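Local coordinates for protein polyporopepsin (Irpex lacteus, PDB 1WKR) that cleaves peptide bonds with broad specificity as a pepsin-like aspartic endopeptidase and clots milk, at residues T8-L11 against V12-V15. Numbering follows the deposited sequence.
Sequences TNQL and VDYV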
# COMPACT_ATOMS: atom_id res chain seq x y z
N THR A 8 6.29 4.86 -9.46
CA THR A 8 5.37 5.38 -10.45
C THR A 8 3.92 5.10 -10.07
O THR A 8 3.55 3.98 -9.77
CB THR A 8 5.65 4.77 -11.81
OG1 THR A 8 6.99 5.15 -12.19
CG2 THR A 8 4.79 5.33 -12.89
N ASN A 9 3.13 6.18 -10.07
CA ASN A 9 1.71 6.14 -9.74
C ASN A 9 0.96 5.63 -10.93
O ASN A 9 0.92 6.33 -11.98
CB ASN A 9 1.27 7.56 -9.36
CG ASN A 9 -0.11 7.62 -8.79
OD1 ASN A 9 -1.02 6.92 -9.24
ND2 ASN A 9 -0.33 8.48 -7.79
N GLN A 10 0.31 4.48 -10.83
CA GLN A 10 -0.54 3.88 -11.87
C GLN A 10 -2.01 3.97 -11.47
O GLN A 10 -2.82 3.14 -11.90
CB GLN A 10 -0.15 2.43 -12.17
CG GLN A 10 1.31 2.28 -12.63
CD GLN A 10 1.65 0.90 -13.19
OE1 GLN A 10 2.46 0.85 -14.13
NE2 GLN A 10 1.05 -0.14 -12.66
N LEU A 11 -2.35 4.92 -10.62
CA LEU A 11 -3.72 5.29 -10.23
C LEU A 11 -4.30 4.31 -9.24
O LEU A 11 -4.78 4.72 -8.15
CB LEU A 11 -4.70 5.40 -11.45
CG LEU A 11 -4.18 6.24 -12.58
CD1 LEU A 11 -5.28 6.36 -13.67
CD2 LEU A 11 -3.68 7.60 -12.14
N VAL A 12 -4.27 3.02 -9.53
CA VAL A 12 -4.76 1.98 -8.62
C VAL A 12 -3.65 1.40 -7.76
O VAL A 12 -3.91 0.71 -6.76
CB VAL A 12 -5.55 0.88 -9.35
CG1 VAL A 12 -6.81 1.52 -10.04
CG2 VAL A 12 -4.74 0.14 -10.39
N ASP A 13 -2.40 1.59 -8.17
CA ASP A 13 -1.24 1.05 -7.43
C ASP A 13 -0.05 1.89 -7.78
O ASP A 13 -0.12 2.72 -8.70
CB ASP A 13 -1.03 -0.46 -7.75
CG ASP A 13 -0.86 -0.70 -9.24
OD1 ASP A 13 0.03 -0.17 -9.85
OD2 ASP A 13 -1.69 -1.55 -9.76
N TYR A 14 1.05 1.69 -7.04
CA TYR A 14 2.37 2.21 -7.42
C TYR A 14 3.27 1.03 -7.76
O TYR A 14 3.16 -0.04 -7.15
CB TYR A 14 3.04 2.95 -6.21
CG TYR A 14 2.79 4.44 -6.22
CD1 TYR A 14 1.60 4.98 -5.68
CD2 TYR A 14 3.75 5.31 -6.71
CE1 TYR A 14 1.39 6.38 -5.68
CE2 TYR A 14 3.56 6.68 -6.67
CZ TYR A 14 2.39 7.20 -6.13
OH TYR A 14 2.20 8.56 -6.09
N VAL A 15 4.19 1.28 -8.71
CA VAL A 15 5.20 0.29 -9.06
C VAL A 15 6.56 0.89 -8.94
O VAL A 15 6.79 2.10 -8.94
CB VAL A 15 5.03 -0.21 -10.50
CG1 VAL A 15 3.77 -1.07 -10.57
CG2 VAL A 15 4.99 0.93 -11.53
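With the N9 side chain trans about its first torsion, CG pointing opposite to N (chi1 -171°), and the Y14 side chain swung back across the paired strand (chi1 -94°), amide and phenol meet beside the turn of a beta hairpin, where strand 3-9 ends and strand 14-20 of the pepsin-like fold begins. N9 and Y14 form a non-hydrogen-bonded antiparallel pair. CA of N9 sits over the middle of the Y14 ring, a CH-pi contact 3.7 Å from its centroid, while CB of N9 lies 3.4 Å from CZ of Y14. ND2 of N9 makes a weak hydrogen bond to OH of Y14, the amide turned 48° from the ring; that hydroxyl is also bonded to N157 and to the backbone N of E148, and ND2 to E314. A leucine in place of Y14 would probably uncover one side of N9 and leave N157 and E148 without their hydroxyl partner. Where the strand gives way to the loop, OD1 of N9 accepts from N of L11 at 2.8 Å, an Asx turn that, with the bonds of ND2, holds the rotation of the amide. Backbone bonds run both ways between T8 and V15, and N of Q10 donates to O of D13 at 2.8 Å. The D13 side chain lies about 8 Å from that of the catalytic D32, and its carboxylate reaches Q10. The Q10 chain crosses V15, with CD 3.7 Å from CG2 of V15. NE2 of Q10, also bonded to O of G100, ends 3.0 Å from OD1 of D13, on its syn lone pair.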